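CHAD domain (Ricinus communis, PDB 6QV5) probably binds inorganic polyphosphate, as an all-alpha-helical CHAD domain, and carries a zinc ion on its surface. Local coordinates at residues Glu55-Met60 and Ala135-Ala140; Arg43-Val48 and Pro147-Leu152; Arg99-Leu104 and Ala127-Ile132. All blocks are in the same frame, centred on the assembly; numbering follows the deposited sequence.

Interaction 1 of 3, residues Glu55-Met60 and Ala135-Ala140; sequences ETLHQM and AKRHAA. With ZN (zinc ion), chain B.
Arg137 lays its guanidinium group against Leu57, whose CB sits over one face of the plane, 3.5 Å from Arg137 NH1. The two side chains run past each other in opposite directions, and Leu57 CD2 lies 4.0 Å from the same nitrogen. Arg137 leaves its helix with CG anti to the backbone N, then bends at chi2 (60°), which brings the flat end across to helix 54-73. Thr56 meets it at about a right angle. Its OG1 comes within 3.1 Å of Arg137 NH2, from an oblique direction.

The next residue, His138, points elsewhere and binds the zinc ion through NE2 at 1.9 Å. His52 supplies a second ligand.

The firm polar partners of Thr56 and Arg137 are backbone carbonyls. Thr56 OG1 and Arg137 NH1 bond to the O of Asp53, Arg137 NE to the O of Val48, and Arg137 NH2 to the O of Ala47. All three nitrogens of the buried guanidinium are thus held by carbonyl oxygens. This fixes its rotation, and the carbonyl dipoles probably help to balance its charge.

Interaction 2 of 3, residues Arg43-Val48 and Pro147-Leu152; sequences RNEVAV and PRYTRL
The end of the Glu45 side chain crosses the hydroxyl edge of the Tyr149 ring obliquely. The carboxylate and ring planes are nearly perpendicular, 84° apart. Neither group stacks on the other.

One hydrogen bond joins them. Tyr149 OH donates to Glu45 OE2 over 2.7 Å. The hydroxyl reaches this oxygen from above the carboxylate plane, 36° out of it. The same oxygen is also 3.3 Å from Tyr149 CE2, so it sits beside the CE2-CZ edge of the ring, next to the hydroxyl. Glu45 CD lies in the plane of the ring, at its edge, 3.5 Å from Tyr149 CE2. The methylene takes part as well, with Glu45 CG 3.3 Å from Tyr149 OH.

Each side chain reaches far to make this contact. The nearest CA atoms, those of Glu45 and Tyr149, are 10.5 Å apart. The Glu45 chain is extended beyond CG (chi2 176°), which carries the carboxylate out from the first turn of helix 45-50. Tyr149 points from the first turn of helix 147-163 toward it, with CG anti to the backbone N.

The body of the tyrosine is buried. Met60 of helix 54-73, Leu91 of helix 82-108 and Leu144 of helix 122-145 pack on it. Glu45 is partly exposed and also touches Met60. In the same segment as the tyrosine, Arg148 forms a salt bridge with Asp87 and a cation-pi contact with Trp90.

The contact joins the starts of helices 45-50 and 147-163 through a single phenol-carboxylate hydrogen bond. The carboxylate accepts a hydrogen bond from a phenol whose ring is otherwise packed among hydrophobic groups, and the negative charge probably polarises that O-H bond.

Interaction 3 of 3, residues Arg99-Leu104 and Ala127-Ile132; sequences RDWDVL and ALVQKI
Two neighbouring helices of the all-helical CHAD domain, 82-108 and 122-145, pack here in nearly antiparallel fashion. Their short segments cross at -155°, with axes 9.3 Å apart at closest approach. The backbones come nearest at Trp101 and Ile132, whose CA atoms are 7.2 Å apart.

The main contact is a CH-pi interaction. Ile132 CG2 stands over one face of the Trp101 indole, 3.5 Å from the centroid of the six-membered ring. It is only 9° off the ring normal, so the methyl sits almost squarely above the ring. Ile132 CB also lies near the benzo part of the indole, 3.9 Å from Trp101 CE3. The branch that does the touching is set by chi1: CG2 is anti to the backbone N, while the longer CG1 arm leads away from helix 82-108.

Val129, one turn earlier, approaches the same indole from its edge. Its CG1 lies near the ring plane, 3.9 Å from Trp101 CE3. That methyl also serves Leu104, whose CD2 is 3.9 Å from Val129 CG1; the leucine and valine side chains cross at about a right angle. One valine methyl thus packs against the indole edge and the leucine methyl at once, and those two also touch each other.

Helix 224-260 adds Leu253 on Trp101 and Ala250 on Leu104. Leu109 and Leu105 pack on Val129.

The contact is apolar throughout. Branched aliphatic side chains meet an aromatic face and edge in an apolar interface between successive antiparallel helices, consistent with the helical-bundle architecture of the CHAD domain.

In the fold
Helix 122-145 serves both interaction 1 and interaction 3, whose centres are 11 Å apart. It packs on helix 54-73 in the first and on helix 82-108 in the third. Interaction 2 involves helices 45-50 and 147-163, which adjoin those of interaction 1 in the chain. Interactions 1 and 3 are buried; interaction 2 is partly buried. The chemistry differs accordingly: a buried arginine bound to carbonyls, a tyrosine-carboxylate bond at a partly exposed glutamate, and purely apolar packing. Arg137 ties interaction 1 to 2 through Ala47 and Val48. Leu57 and Lys136 touch residues of interaction 3. Interactions 2 and 3 do not touch.

Interaction 1 of 3, residues Glu55-Met60 and Ala135-Ala140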
loop_
_atom_site.group_PDB
_atom_site.type_symbol
_atom_site.label_atom_id
_atom_site.label_comp_id
_atom_site.label_asym_id
_atom_site.label_seq_id
_atom_site.Cartn_x
_atom_site.Cartn_y
_atom_site.Cartn_z
ATOM N N GLU A 55 8.728 10.987 -1.097
ATOM C CA GLU A 55 7.734 10.715 -2.141
ATOM C C GLU A 55 8.182 9.629 -3.130
ATOM O O GLU A 55 7.358 8.804 -3.532
ATOM C CB GLU A 55 7.325 12.017 -2.860
ATOM C CG GLU A 55 6.144 11.897 -3.822
ATOM C CD GLU A 55 4.839 11.324 -3.291
ATOM O OE1 GLU A 55 4.493 11.583 -2.116
ATOM O OE2 GLU A 55 4.152 10.621 -4.068
ATOM N N THR A 56 9.480 9.624 -3.505
ATOM C CA THR A 56 10.070 8.636 -4.422
ATOM C C THR A 56 9.998 7.237 -3.801
ATOM O O THR A 56 9.656 6.277 -4.493
ATOM C CB THR A 56 11.505 9.028 -4.807
ATOM O OG1 THR A 56 12.325 9.029 -3.639
ATOM C CG2 THR A 56 11.583 10.384 -5.504
ATOM N N LEU A 57 10.287 7.143 -2.483
ATOM C CA LEU A 57 10.216 5.911 -1.694
ATOM C C LEU A 57 8.746 5.491 -1.520
ATOM O O LEU A 57 8.437 4.301 -1.623
ATOM C CB LEU A 57 10.914 6.115 -0.332
ATOM C CG LEU A 57 10.786 5.012 0.731
ATOM C CD1 LEU A 57 11.562 3.759 0.346
ATOM C CD2 LEU A 57 11.254 5.514 2.079
ATOM N N HIS A 58 7.848 6.475 -1.272
ATOM C CA HIS A 58 6.406 6.261 -1.117
ATOM C C HIS A 58 5.827 5.651 -2.398
ATOM O O HIS A 58 5.132 4.639 -2.319
ATOM C CB HIS A 58 5.689 7.578 -0.750
ATOM C CG HIS A 58 4.196 7.475 -0.615
ATOM N ND1 HIS A 58 3.370 8.520 -0.989
ATOM C CD2 HIS A 58 3.429 6.458 -0.150
ATOM C CE1 HIS A 58 2.136 8.108 -0.741
ATOM N NE2 HIS A 58 2.122 6.873 -0.241
ATOM N N GLN A 59 6.161 6.234 -3.566
ATOM C CA GLN A 59 5.713 5.749 -4.870
ATOM C C GLN A 59 6.217 4.341 -5.186
ATOM O O GLN A 59 5.464 3.550 -5.755
ATOM C CB GLN A 59 6.068 6.738 -5.994
ATOM C CG GLN A 59 5.193 7.999 -6.023
ATOM C CD GLN A 59 3.706 7.712 -6.054
ATOM O OE1 GLN A 59 3.204 6.957 -6.892
ATOM N NE2 GLN A 59 2.969 8.309 -5.133
ATOM N N MET A 60 7.467 4.017 -4.789
ATOM C CA MET A 60 8.044 2.687 -5.007
ATOM C C MET A 60 7.368 1.639 -4.120
ATOM O O MET A 60 7.101 0.532 -4.590
ATOM C CB MET A 60 9.567 2.685 -4.809
ATOM C CG MET A 60 10.245 1.542 -5.532
ATOM S SD MET A 60 12.020 1.424 -5.229
ATOM C CE MET A 60 12.438 0.183 -6.384
ATOM N N ALA A 135 19.076 5.860 7.847
ATOM C CA ALA A 135 19.768 4.567 7.885
ATOM C C ALA A 135 18.914 3.476 7.234
ATOM O O ALA A 135 19.454 2.617 6.536
ATOM C CB ALA A 135 20.106 4.187 9.319
ATOM N N LYS A 136 17.581 3.525 7.443
ATOM C CA LYS A 136 16.626 2.580 6.853
ATOM C C LYS A 136 16.535 2.797 5.337
ATOM O O LYS A 136 16.322 1.836 4.596
ATOM C CB LYS A 136 15.242 2.691 7.515
ATOM C CG LYS A 136 15.179 2.181 8.956
ATOM C CD LYS A 136 15.063 0.664 9.077
ATOM C CE LYS A 136 15.106 0.237 10.523
ATOM N NZ LYS A 136 15.050 -1.241 10.664
ATOM N N ARG A 137 16.735 4.057 4.886
ATOM C CA ARG A 137 16.757 4.439 3.473
ATOM C C ARG A 137 18.017 3.864 2.813
ATOM O O ARG A 137 17.939 3.368 1.691
ATOM C CB ARG A 137 16.674 5.975 3.315
ATOM C CG ARG A 137 16.689 6.504 1.868
ATOM C CD ARG A 137 15.542 5.997 1.001
ATOM N NE ARG A 137 15.470 6.714 -0.273
ATOM C CZ ARG A 137 14.620 7.703 -0.529
ATOM N NH1 ARG A 137 13.750 8.096 0.394
ATOM N NH2 ARG A 137 14.629 8.305 -1.711
ATOM N N HIS A 138 19.161 3.905 3.528
ATOM C CA HIS A 138 20.438 3.351 3.074
ATOM C C HIS A 138 20.357 1.832 2.988
ATOM O O HIS A 138 20.891 1.248 2.045
ATOM C CB HIS A 138 21.590 3.794 3.993
ATOM C CG HIS A 138 22.048 5.203 3.762
ATOM N ND1 HIS A 138 23.010 5.789 4.566
ATOM C CD2 HIS A 138 21.667 6.097 2.818
ATOM C CE1 HIS A 138 23.180 7.011 4.087
ATOM N NE2 HIS A 138 22.396 7.239 3.035
ATOM N N ALA A 139 19.654 1.203 3.953
ATOM C CA ALA A 139 19.430 -0.242 4.006
ATOM C C ALA A 139 18.546 -0.691 2.838
ATOM O O ALA A 139 18.799 -1.749 2.257
ATOM C CB ALA A 139 18.789 -0.625 5.331
ATOM N N ALA A 140 17.530 0.127 2.483
ATOM C CA ALA A 140 16.620 -0.123 1.365
ATOM C C ALA A 140 17.364 0.039 0.038
ATOM O O ALA A 140 17.127 -0.735 -0.888
ATOM C CB ALA A 140 15.432 0.828 1.425
HETATM ZN ZN ZN B . 22.376 9.145 2.760
#

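Interaction 2 of 3, residues Arg43-Val48 and Pro147-Leu152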
loop_
_atom_site.group_PDB
_atom_site.type_symbol
_atom_site.label_atom_id
_atom_site.label_comp_id
_atom_site.label_asym_id
_atom_site.label_seq_id
_atom_site.Cartn_x
_atom_site.Cartn_y
_atom_site.Cartn_z
ATOM N N ARG A 43 10.790 2.724 -12.270
ATOM C CA ARG A 43 11.027 4.153 -12.519
ATOM C C ARG A 43 11.354 4.982 -11.259
ATOM O O ARG A 43 11.695 6.162 -11.386
ATOM C CB ARG A 43 9.868 4.782 -13.310
ATOM C CG ARG A 43 9.680 4.224 -14.729
ATOM C CD ARG A 43 10.691 4.749 -15.736
ATOM N NE ARG A 43 10.380 6.114 -16.163
ATOM C CZ ARG A 43 11.270 7.099 -16.232
ATOM N NH1 ARG A 43 12.537 6.885 -15.900
ATOM N NH2 ARG A 43 10.898 8.309 -16.632
ATOM N N ASN A 44 11.300 4.361 -10.065
ATOM C CA ASN A 44 11.629 5.012 -8.796
ATOM C C ASN A 44 12.956 4.517 -8.188
ATOM O O ASN A 44 13.439 5.125 -7.236
ATOM C CB ASN A 44 10.470 4.896 -7.804
ATOM C CG ASN A 44 9.317 5.811 -8.128
ATOM O OD1 ASN A 44 9.417 7.038 -8.035
ATOM N ND2 ASN A 44 8.193 5.234 -8.514
ATOM N N GLU A 45 13.555 3.448 -8.772
ATOM C CA GLU A 45 14.815 2.800 -8.365
ATOM C C GLU A 45 15.965 3.745 -8.019
ATOM O O GLU A 45 16.449 3.719 -6.887
ATOM C CB GLU A 45 15.300 1.837 -9.458
ATOM C CG GLU A 45 14.673 0.460 -9.428
ATOM C CD GLU A 45 15.089 -0.451 -10.568
ATOM O OE1 GLU A 45 16.218 -0.295 -11.087
ATOM O OE2 GLU A 45 14.284 -1.336 -10.934
ATOM N N VAL A 46 16.427 4.536 -9.014
ATOM C CA VAL A 46 17.561 5.468 -8.929
ATOM C C VAL A 46 17.398 6.476 -7.779
ATOM O O VAL A 46 18.326 6.653 -6.989
ATOM C CB VAL A 46 17.839 6.162 -10.298
ATOM C CG1 VAL A 46 19.076 7.055 -10.236
ATOM C CG2 VAL A 46 17.984 5.134 -11.421
ATOM N N ALA A 47 16.212 7.099 -7.677
ATOM C CA ALA A 47 15.888 8.090 -6.650
ATOM C C ALA A 47 15.855 7.513 -5.231
ATOM O O ALA A 47 16.191 8.230 -4.287
ATOM C CB ALA A 47 14.575 8.769 -6.981
ATOM N N VAL A 48 15.470 6.231 -5.077
ATOM C CA VAL A 48 15.436 5.558 -3.770
ATOM C C VAL A 48 16.873 5.199 -3.343
ATOM O O VAL A 48 17.211 5.330 -2.165
ATOM C CB VAL A 48 14.456 4.347 -3.734
ATOM C CG1 VAL A 48 14.504 3.620 -2.388
ATOM C CG2 VAL A 48 13.028 4.792 -4.030
ATOM N N PRO A 147 21.949 -8.345 -6.077
ATOM C CA PRO A 147 21.460 -9.129 -7.227
ATOM C C PRO A 147 20.076 -9.755 -7.029
ATOM O O PRO A 147 19.425 -10.072 -8.021
ATOM C CB PRO A 147 22.549 -10.194 -7.429
ATOM C CG PRO A 147 23.749 -9.674 -6.703
ATOM C CD PRO A 147 23.189 -8.934 -5.531
ATOM N N ARG A 148 19.620 -9.902 -5.762
ATOM C CA ARG A 148 18.313 -10.466 -5.407
ATOM C C ARG A 148 17.158 -9.644 -6.002
ATOM O O ARG A 148 16.176 -10.227 -6.465
ATOM C CB ARG A 148 18.165 -10.587 -3.878
ATOM C CG ARG A 148 17.027 -11.510 -3.451
ATOM C CD ARG A 148 16.806 -11.532 -1.954
ATOM N NE ARG A 148 15.617 -12.316 -1.615
ATOM C CZ ARG A 148 15.217 -12.587 -0.377
ATOM N NH1 ARG A 148 15.910 -12.144 0.665
ATOM N NH2 ARG A 148 14.122 -13.306 -0.171
ATOM N N TYR A 149 17.286 -8.300 -6.001
ATOM C CA TYR A 149 16.268 -7.404 -6.545
ATOM C C TYR A 149 16.179 -7.463 -8.073
ATOM O O TYR A 149 15.081 -7.636 -8.607
ATOM C CB TYR A 149 16.471 -5.954 -6.060
ATOM C CG TYR A 149 15.559 -4.961 -6.750
ATOM C CD1 TYR A 149 14.197 -4.920 -6.466
ATOM C CD2 TYR A 149 16.049 -4.096 -7.725
ATOM C CE1 TYR A 149 13.349 -4.028 -7.118
ATOM C CE2 TYR A 149 15.211 -3.200 -8.383
ATOM C CZ TYR A 149 13.861 -3.167 -8.073
ATOM O OH TYR A 149 13.025 -2.293 -8.721
ATOM N N THR A 150 17.322 -7.273 -8.768
ATOM C CA THR A 150 17.403 -7.268 -10.232
ATOM C C THR A 150 16.968 -8.605 -10.835
ATOM O O THR A 150 16.309 -8.603 -11.876
ATOM C CB THR A 150 18.778 -6.811 -10.720
ATOM O OG1 THR A 150 19.789 -7.568 -10.056
ATOM C CG2 THR A 150 19.006 -5.318 -10.502
ATOM N N ARG A 151 17.291 -9.733 -10.162
ATOM C CA ARG A 151 16.876 -11.068 -10.602
ATOM C C ARG A 151 15.363 -11.217 -10.485
ATOM O O ARG A 151 14.742 -11.749 -11.400
ATOM C CB ARG A 151 17.596 -12.184 -9.825
ATOM C CG ARG A 151 19.011 -12.442 -10.316
ATOM C CD ARG A 151 19.634 -13.672 -9.688
ATOM N NE ARG A 151 19.244 -14.898 -10.387
ATOM C CZ ARG A 151 19.774 -16.096 -10.160
ATOM N NH1 ARG A 151 19.361 -17.152 -10.846
ATOM N NH2 ARG A 151 20.726 -16.246 -9.246
ATOM N N LEU A 152 14.770 -10.699 -9.389
ATOM C CA LEU A 152 13.327 -10.724 -9.130
ATOM C C LEU A 152 12.537 -9.990 -10.220
ATOM O O LEU A 152 11.576 -10.555 -10.740
ATOM C CB LEU A 152 13.014 -10.157 -7.724
ATOM C CG LEU A 152 11.565 -9.740 -7.408
ATOM C CD1 LEU A 152 10.657 -10.949 -7.241
ATOM C CD2 LEU A 152 11.510 -8.873 -6.168
#

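Interaction 3 of 3, residues Arg99-Leu104 and Ala127-Ile132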
loop_
_atom_site.group_PDB
_atom_site.type_symbol
_atom_site.label_atom_id
_atom_site.label_comp_id
_atom_site.label_asym_id
_atom_site.label_seq_id
_atom_site.Cartn_x
_atom_site.Cartn_y
_atom_site.Cartn_z
ATOM N N ARG A 99 9.792 3.317 4.750
ATOM C CA ARG A 99 8.570 4.117 4.639
ATOM C C ARG A 99 7.967 4.398 6.023
ATOM O O ARG A 99 7.629 5.547 6.304
ATOM C CB ARG A 99 7.549 3.438 3.692
ATOM C CG ARG A 99 6.190 4.144 3.546
ATOM C CD ARG A 99 6.271 5.497 2.859
ATOM N NE ARG A 99 4.985 6.196 2.886
ATOM C CZ ARG A 99 4.840 7.514 2.783
ATOM N NH1 ARG A 99 5.904 8.299 2.657
ATOM N NH2 ARG A 99 3.633 8.058 2.815
ATOM N N ASP A 100 7.862 3.355 6.883
ATOM C CA ASP A 100 7.339 3.433 8.255
ATOM C C ASP A 100 8.047 4.509 9.085
ATOM O O ASP A 100 7.378 5.284 9.772
ATOM C CB ASP A 100 7.444 2.067 8.965
ATOM C CG ASP A 100 6.424 1.016 8.553
ATOM O OD1 ASP A 100 5.525 1.339 7.741
ATOM O OD2 ASP A 100 6.523 -0.130 9.043
ATOM N N TRP A 101 9.391 4.571 8.999
ATOM C CA TRP A 101 10.200 5.555 9.717
ATOM C C TRP A 101 10.086 6.960 9.127
ATOM O O TRP A 101 10.236 7.936 9.862
ATOM C CB TRP A 101 11.660 5.099 9.833
ATOM C CG TRP A 101 11.851 4.061 10.896
ATOM C CD1 TRP A 101 11.790 2.708 10.741
ATOM C CD2 TRP A 101 12.033 4.297 12.299
ATOM N NE1 TRP A 101 11.972 2.083 11.952
ATOM C CE2 TRP A 101 12.116 3.035 12.928
ATOM C CE3 TRP A 101 12.168 5.455 13.084
ATOM C CZ2 TRP A 101 12.327 2.897 14.306
ATOM C CZ3 TRP A 101 12.379 5.318 14.448
ATOM C CH2 TRP A 101 12.454 4.052 15.045
ATOM N N ASP A 102 9.797 7.066 7.817
ATOM C CA ASP A 102 9.616 8.351 7.138
ATOM C C ASP A 102 8.258 8.977 7.480
ATOM O O ASP A 102 8.171 10.200 7.590
ATOM C CB ASP A 102 9.782 8.201 5.615
ATOM C CG ASP A 102 10.921 9.004 5.002
ATOM O OD1 ASP A 102 11.578 9.777 5.743
ATOM O OD2 ASP A 102 11.154 8.865 3.783
ATOM N N VAL A 103 7.208 8.136 7.649
ATOM C CA VAL A 103 5.846 8.554 8.018
ATOM C C VAL A 103 5.875 9.093 9.457
ATOM O O VAL A 103 5.318 10.159 9.718
ATOM C CB VAL A 103 4.795 7.415 7.822
ATOM C CG1 VAL A 103 3.437 7.780 8.424
ATOM C CG2 VAL A 103 4.637 7.054 6.348
ATOM N N LEU A 104 6.559 8.368 10.367
ATOM C CA LEU A 104 6.733 8.728 11.775
ATOM C C LEU A 104 7.402 10.102 11.921
ATOM O O LEU A 104 6.948 10.910 12.725
ATOM C CB LEU A 104 7.536 7.625 12.511
ATOM C CG LEU A 104 8.041 7.903 13.945
ATOM C CD1 LEU A 104 6.893 8.054 14.935
ATOM C CD2 LEU A 104 8.969 6.805 14.413
ATOM N N ALA A 127 15.780 14.159 16.010
ATOM C CA ALA A 127 17.111 13.973 15.432
ATOM C C ALA A 127 17.471 12.483 15.386
ATOM O O ALA A 127 18.104 12.043 14.423
ATOM C CB ALA A 127 18.145 14.737 16.244
ATOM N N LEU A 128 17.054 11.712 16.418
ATOM C CA LEU A 128 17.286 10.268 16.511
ATOM C C LEU A 128 16.422 9.515 15.493
ATOM O O LEU A 128 16.928 8.613 14.829
ATOM C CB LEU A 128 17.039 9.756 17.947
ATOM C CG LEU A 128 17.292 8.259 18.230
ATOM C CD1 LEU A 128 18.776 7.906 18.146
ATOM C CD2 LEU A 128 16.763 7.872 19.594
ATOM N N VAL A 129 15.133 9.896 15.362
ATOM C CA VAL A 129 14.190 9.298 14.411
ATOM C C VAL A 129 14.661 9.563 12.966
ATOM O O VAL A 129 14.624 8.646 12.143
ATOM C CB VAL A 129 12.717 9.719 14.697
ATOM C CG1 VAL A 129 11.773 9.334 13.557
ATOM C CG2 VAL A 129 12.228 9.117 16.011
ATOM N N GLN A 130 15.175 10.787 12.695
ATOM C CA GLN A 130 15.722 11.194 11.395
ATOM C C GLN A 130 16.958 10.359 11.048
ATOM O O GLN A 130 17.138 10.000 9.886
ATOM C CB GLN A 130 16.064 12.694 11.387
ATOM C CG GLN A 130 16.193 13.292 9.984
ATOM C CD GLN A 130 16.485 14.777 9.962
ATOM O OE1 GLN A 130 16.354 15.497 10.960
ATOM N NE2 GLN A 130 16.880 15.274 8.799
ATOM N N LYS A 131 17.788 10.038 12.062
ATOM C CA LYS A 131 18.994 9.216 11.932
ATOM C C LYS A 131 18.603 7.783 11.546
ATOM O O LYS A 131 19.244 7.202 10.670
ATOM C CB LYS A 131 19.805 9.240 13.242
ATOM C CG LYS A 131 21.183 8.591 13.158
ATOM C CD LYS A 131 21.847 8.520 14.528
ATOM C CE LYS A 131 23.161 7.780 14.486
ATOM N NZ LYS A 131 23.806 7.718 15.826
ATOM N N ILE A 132 17.537 7.232 12.176
ATOM C CA ILE A 132 17.036 5.882 11.894
ATOM C C ILE A 132 16.421 5.825 10.490
ATOM O O ILE A 132 16.744 4.911 9.734
ATOM C CB ILE A 132 16.081 5.331 13.005
ATOM C CG1 ILE A 132 16.698 5.419 14.435
ATOM C CG2 ILE A 132 15.590 3.905 12.695
ATOM C CD1 ILE A 132 18.026 4.616 14.728
#